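PDB 3FD3: chromosome replication initiation inhibitor protein from Agrobacterium tumefaciens, which probably regulates transcription as a LysR-family DNA-binding factor, this chain being its C-terminal part, probably the effector-binding domain. Local coordinates for residues V67-Y75 with M196-V207. Numbering follows the deposited sequence.
Sequences VTPLGVLRY and MVGTARVVLMPV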
ATOM      1  N   VAL A  67     -20.510  17.992   1.653  1.00 20.07           N
ATOM      2  CA  VAL A  67     -19.093  18.004   2.049  1.00 19.68           C
ATOM      3  C   VAL A  67     -19.012  18.170   3.556  1.00 20.22           C
ATOM      4  O   VAL A  67     -19.629  19.085   4.126  1.00 19.42           O
ATOM      5  CB  VAL A  67     -18.310  19.133   1.370  1.00 20.93           C
ATOM      6  CG1 VAL A  67     -16.824  19.055   1.796  1.00 20.86           C
ATOM      7  CG2 VAL A  67     -18.453  19.029  -0.155  1.00 20.09           C
ATOM      8  N   THR A  68     -18.278  17.278   4.206  1.00 19.40           N
ATOM      9  CA  THR A  68     -18.067  17.353   5.646  1.00 20.18           C
ATOM     10  C   THR A  68     -16.562  17.352   5.974  1.00 19.89           C
ATOM     11  O   THR A  68     -15.849  16.434   5.602  1.00 19.58           O
ATOM     12  CB  THR A  68     -18.732  16.160   6.395  1.00 20.86           C
ATOM     13  OG1 THR A  68     -20.114  16.084   6.032  1.00 21.24           O
ATOM     14  CG2 THR A  68     -18.638  16.354   7.892  1.00 21.43           C
ATOM     15  N   PRO A  69     -16.080  18.375   6.681  1.00 20.03           N
ATOM     16  CA  PRO A  69     -14.670  18.310   7.093  1.00 19.71           C
ATOM     17  C   PRO A  69     -14.462  17.208   8.130  1.00 20.29           C
ATOM     18  O   PRO A  69     -15.291  17.040   9.025  1.00 19.86           O
ATOM     19  CB  PRO A  69     -14.399  19.687   7.711  1.00 20.77           C
ATOM     20  CG  PRO A  69     -15.583  20.518   7.417  1.00 21.98           C
ATOM     21  CD  PRO A  69     -16.729  19.639   7.061  1.00 21.62           C
ATOM     22  N   LEU A  70     -13.363  16.480   7.990  1.00 19.13           N
ATOM     23  CA  LEU A  70     -13.078  15.323   8.823  1.00 20.37           C
ATOM     24  C   LEU A  70     -12.064  15.598   9.908  1.00 20.39           C
ATOM     25  O   LEU A  70     -12.033  14.881  10.928  1.00 20.05           O
ATOM     26  CB  LEU A  70     -12.574  14.189   7.934  1.00 19.71           C
ATOM     27  CG  LEU A  70     -13.577  13.589   6.935  1.00 21.22           C
ATOM     28  CD1 LEU A  70     -12.829  12.728   5.904  1.00 20.66           C
ATOM     29  CD2 LEU A  70     -14.592  12.760   7.718  1.00 22.14           C
ATOM     30  N   GLY A  71     -11.213  16.597   9.692  1.00 20.97           N
ATOM     31  CA  GLY A  71     -10.064  16.837  10.576  1.00 21.05           C
ATOM     32  C   GLY A  71      -8.785  16.849   9.755  1.00 21.19           C
ATOM     33  O   GLY A  71      -8.831  16.742   8.536  1.00 22.02           O
ATOM     34  N   VAL A  72      -7.656  16.959  10.438  1.00 21.26           N
ATOM     35  CA  VAL A  72      -6.359  17.171   9.807  1.00 21.89           C
ATOM     36  C   VAL A  72      -5.511  15.906   9.944  1.00 22.16           C
ATOM     37  O   VAL A  72      -5.409  15.333  11.035  1.00 21.57           O
ATOM     38  CB  VAL A  72      -5.637  18.365  10.447  1.00 22.73           C
ATOM     39  CG1 VAL A  72      -4.117  18.283  10.252  1.00 24.99           C
ATOM     40  CG2 VAL A  72      -6.230  19.671   9.920  1.00 26.70           C
ATOM     41  N   LEU A  73      -4.915  15.501   8.819  1.00 21.45           N
ATOM     42  CA  LEU A  73      -3.918  14.424   8.764  1.00 21.64           C
ATOM     43  C   LEU A  73      -2.544  15.097   8.889  1.00 21.03           C
ATOM     44  O   LEU A  73      -2.156  15.926   8.046  1.00 20.33           O
ATOM     45  CB  LEU A  73      -4.037  13.638   7.468  1.00 22.47           C
ATOM     46  CG  LEU A  73      -3.129  12.398   7.366  1.00 23.39           C
ATOM     47  CD1 LEU A  73      -3.355  11.473   8.551  1.00 26.61           C
ATOM     48  CD2 LEU A  73      -3.337  11.688   6.057  1.00 24.63           C
ATOM     49  N   ARG A  74      -1.868  14.823   9.998  1.00 20.15           N
ATOM     50  CA  ARG A  74      -0.572  15.456  10.284  1.00 20.86           C
ATOM     51  C   ARG A  74       0.532  14.536   9.855  1.00 20.42           C
ATOM     52  O   ARG A  74       0.490  13.327  10.132  1.00 20.48           O
ATOM     53  CB  ARG A  74      -0.425  15.779  11.767  1.00 21.11           C
ATOM     54  CG  ARG A  74       0.976  16.185  12.162  1.00 21.03           C
ATOM     55  CD  ARG A  74       1.004  16.923  13.479  1.00 23.76           C
ATOM     56  NE  ARG A  74       0.427  18.252  13.366  1.00 24.80           N
ATOM     57  CZ  ARG A  74       0.379  19.148  14.346  1.00 27.48           C
ATOM     58  NH1 ARG A  74       0.872  18.870  15.547  1.00 29.22           N
ATOM     59  NH2 ARG A  74      -0.161  20.335  14.128  1.00 28.55           N
ATOM     60  N   TYR A  75       1.518  15.119   9.167  1.00 19.79           N
ATOM     61  CA  TYR A  75       2.680  14.400   8.690  1.00 20.08           C
ATOM     62  C   TYR A  75       3.939  14.937   9.340  1.00 20.68           C
ATOM     63  O   TYR A  75       4.012  16.121   9.676  1.00 18.88           O
ATOM     64  CB  TYR A  75       2.834  14.604   7.194  1.00 20.77           C
ATOM     65  CG  TYR A  75       1.782  14.001   6.279  1.00 19.78           C
ATOM     66  CD1 TYR A  75       0.539  14.601   6.136  1.00 22.41           C
ATOM     67  CD2 TYR A  75       2.061  12.910   5.493  1.00 18.98           C
ATOM     68  CE1 TYR A  75      -0.406  14.099   5.277  1.00 22.20           C
ATOM     69  CE2 TYR A  75       1.118  12.392   4.641  1.00 18.63           C
ATOM     70  CZ  TYR A  75      -0.126  13.000   4.526  1.00 21.17           C
ATOM     71  OH  TYR A  75      -1.063  12.507   3.637  1.00 21.75           O
HETATM   72  N   MSE A 196     -17.522   7.310   9.042  0.50 20.43           N
HETATM   73  CA  MSE A 196     -16.357   8.056   8.560  0.50 20.58           C
HETATM   74  C   MSE A 196     -16.099   9.241   9.476  0.50 20.59           C
HETATM   75  O   MSE A 196     -15.006   9.401  10.038  0.50 18.96           O
HETATM   76  CB  MSE A 196     -16.521   8.554   7.117  0.50 20.35           C
HETATM   77  CG  MSE A 196     -16.940   7.514   6.098  0.50 21.74           C
HETATM   78 SE   MSE A 196     -15.858   5.868   6.118  0.50 26.64          SE
HETATM   79  CE  MSE A 196     -14.268   6.693   5.455  0.50 26.51           C
ATOM     80  N   VAL A 197     -17.122  10.078   9.651  1.00 20.62           N
ATOM     81  CA  VAL A 197     -16.954  11.251  10.493  1.00 20.82           C
ATOM     82  C   VAL A 197     -16.571  10.921  11.929  1.00 20.41           C
ATOM     83  O   VAL A 197     -15.656  11.542  12.486  1.00 20.21           O
ATOM     84  CB  VAL A 197     -18.244  12.177  10.422  1.00 20.89           C
ATOM     85  CG1 VAL A 197     -18.080  13.405  11.307  1.00 23.75           C
ATOM     86  CG2 VAL A 197     -18.503  12.578   8.970  1.00 20.83           C
ATOM     87  N   GLY A 198     -17.229   9.935  12.542  1.00 21.83           N
ATOM     88  CA  GLY A 198     -16.928   9.541  13.908  1.00 22.32           C
ATOM     89  C   GLY A 198     -15.528   8.973  14.111  1.00 22.73           C
ATOM     90  O   GLY A 198     -14.857   9.256  15.103  1.00 23.35           O
ATOM     91  N   THR A 199     -15.088   8.159  13.165  1.00 23.20           N
ATOM     92  CA  THR A 199     -13.749   7.574  13.226  1.00 22.08           C
ATOM     93  C   THR A 199     -12.690   8.658  13.043  1.00 22.85           C
ATOM     94  O   THR A 199     -11.693   8.690  13.775  1.00 22.84           O
ATOM     95  CB  THR A 199     -13.586   6.460  12.154  1.00 21.87           C
ATOM     96  OG1 THR A 199     -14.593   5.455  12.329  1.00 22.87           O
ATOM     97  CG2 THR A 199     -12.191   5.809  12.222  1.00 21.85           C
ATOM     98  N   ALA A 200     -12.881   9.538  12.061  1.00 22.51           N
ATOM     99  CA  ALA A 200     -11.920  10.610  11.818  1.00 22.79           C
ATOM    100  C   ALA A 200     -11.805  11.544  13.037  1.00 23.19           C
ATOM    101  O   ALA A 200     -10.723  12.043  13.338  1.00 23.04           O
ATOM    102  CB  ALA A 200     -12.288  11.386  10.546  1.00 22.49           C
ATOM    103  N   ARG A 201     -12.925  11.770  13.728  1.00 23.91           N
ATOM    104  CA  ARG A 201     -12.930  12.589  14.939  1.00 25.76           C
ATOM    105  C   ARG A 201     -11.955  12.074  15.998  1.00 26.67           C
ATOM    106  O   ARG A 201     -11.317  12.863  16.696  1.00 26.93           O
ATOM    107  CB  ARG A 201     -14.348  12.699  15.537  1.00 25.86           C
ATOM    108  CG  ARG A 201     -14.480  13.779  16.629  1.00 29.33           C
ATOM    109  CD  ARG A 201     -14.273  15.186  16.066  1.00 33.16           C
ATOM    110  NE  ARG A 201     -15.062  15.393  14.850  1.00 35.67           N
ATOM    111  CZ  ARG A 201     -16.372  15.650  14.827  1.00 38.99           C
ATOM    112  NH1 ARG A 201     -17.063  15.765  15.954  1.00 39.99           N
ATOM    113  NH2 ARG A 201     -16.996  15.799  13.666  1.00 40.15           N
ATOM    114  N   VAL A 202     -11.837  10.755  16.106  1.00 26.87           N
ATOM    115  CA  VAL A 202     -10.960  10.146  17.086  1.00 27.90           C
ATOM    116  C   VAL A 202      -9.502  10.156  16.631  1.00 27.84           C
ATOM    117  O   VAL A 202      -8.602  10.358  17.437  1.00 28.21           O
ATOM    118  CB  VAL A 202     -11.396   8.694  17.364  1.00 28.49           C
ATOM    119  CG1 VAL A 202     -10.389   7.999  18.259  1.00 30.71           C
ATOM    120  CG2 VAL A 202     -12.783   8.693  18.008  1.00 29.97           C
ATOM    121  N   VAL A 203      -9.281   9.954  15.336  1.00 26.22           N
ATOM    122  CA  VAL A 203      -7.939   9.732  14.787  1.00 27.10           C
ATOM    123  C   VAL A 203      -7.228  10.964  14.260  1.00 25.83           C
ATOM    124  O   VAL A 203      -6.001  11.075  14.376  1.00 25.63           O
ATOM    125  CB  VAL A 203      -8.028   8.675  13.652  1.00 26.74           C
ATOM    126  CG1 VAL A 203      -6.682   8.503  12.956  1.00 31.68           C
ATOM    127  CG2 VAL A 203      -8.491   7.350  14.253  1.00 30.08           C
ATOM    128  N   LEU A 204      -7.968  11.868  13.618  1.00 24.81           N
ATOM    129  CA  LEU A 204      -7.366  13.050  13.016  1.00 24.95           C
ATOM    130  C   LEU A 204      -7.360  14.170  14.033  1.00 26.07           C
ATOM    131  O   LEU A 204      -8.034  14.078  15.069  1.00 26.72           O
ATOM    132  CB  LEU A 204      -8.150  13.454  11.769  1.00 24.24           C
ATOM    133  CG  LEU A 204      -8.245  12.393  10.674  1.00 23.95           C
ATOM    134  CD1 LEU A 204      -8.975  12.992   9.455  1.00 23.01           C
ATOM    135  CD2 LEU A 204      -6.838  11.854  10.263  1.00 22.71           C
HETATM  136  N   MSE A 205      -6.622  15.233  13.749  0.70 25.94           N
HETATM  137  CA  MSE A 205      -6.632  16.391  14.624  0.70 26.74           C
HETATM  138  C   MSE A 205      -7.882  17.193  14.312  0.70 27.62           C
HETATM  139  O   MSE A 205      -8.298  17.253  13.156  0.70 26.43           O
HETATM  140  CB  MSE A 205      -5.417  17.274  14.391  0.70 27.00           C
HETATM  141  CG  MSE A 205      -4.120  16.579  14.538  0.70 28.39           C
HETATM  142 SE   MSE A 205      -2.676  17.885  14.600  0.70 31.40          SE
HETATM  143  CE  MSE A 205      -3.381  19.292  13.462  0.70 31.27           C
ATOM    144  N   PRO A 206      -8.478  17.825  15.338  1.00 29.47           N
ATOM    145  CA  PRO A 206      -9.717  18.569  15.135  1.00 30.99           C
ATOM    146  C   PRO A 206      -9.554  19.768  14.201  1.00 33.39           C
ATOM    147  O   PRO A 206      -8.473  20.358  14.124  1.00 33.67           O
ATOM    148  CB  PRO A 206     -10.107  19.052  16.551  1.00 31.49           C
ATOM    149  CG  PRO A 206      -8.947  18.875  17.397  1.00 31.22           C
ATOM    150  CD  PRO A 206      -8.035  17.844  16.746  1.00 29.59           C
ATOM    151  N   VAL A 207     -10.640  20.115  13.515  1.00 35.80           N
ATOM    152  CA  VAL A 207     -10.654  21.231  12.562  1.00 38.18           C
ATOM    153  C   VAL A 207     -10.672  22.544  13.310  1.00 39.30           C
ATOM    154  O   VAL A 207      -9.643  23.217  13.384  1.00 41.98           O
ATOM    155  CB  VAL A 207     -11.901  21.195  11.643  1.00 38.77           C
ATOM    156  CG1 VAL A 207     -11.923  19.932  10.834  1.00 38.71           C
ATOM    157  CG2 VAL A 207     -13.189  21.339  12.470  1.00 40.29           C
TER
HETATM  158  O   HOH W   1     -16.034  16.554  11.545  1.00 48.52           O
HETATM  159  O   HOH W   2     -14.579  14.069  11.885  1.00 25.39           O
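Val-72 and Met-205 grip each other through two backbone hydrogen bonds, Val-72 N to Met-205 O (2.8 Å) and Met-205 N to Val-72 O (3.0 Å): a single antiparallel bridge, made as the chain leaves helix 190-203. In one of its two modelled conformers, the selenomethionine side chain of Met-205 lays SE over the face of the Arg-74 guanidinium, 3.3 Å from Arg-74 CZ, while Asp-174 of the adjoining strand holds the Arg-74 NE in a salt bridge. Inward, Leu-204 carries its CB to 3.4 Å from the Val-72 O and sends CD2 on to Leu-73 CD1. Gly-71 has no side chain, and Met-205 O and Val-207 CG1 close in on its CA; its positive phi (125°) is one a glycine adopts readily.

Toward the N-terminal end of strand segment 67-75, Leu-70 packs on one side of helix 196-203: its CB lies 3.8 Å from Ala-200 CB, and with CG anti to the carbonyl carbon (chi1 -67°) CD2 reaches over Val-197. Towards solvent, one water accepts a hydrogen bond from Arg-201 NE and donates to Leu-70 O and Val-197 O, tying strand to helix. Trp-16 backs Leu-70 and Ala-200.

Strand 66-79 also pairs with strand 165-181. The tail after the helix thus lies against one of the long strands linking the two lobes of the periplasmic-binding-protein-like fold of LysR effector domains.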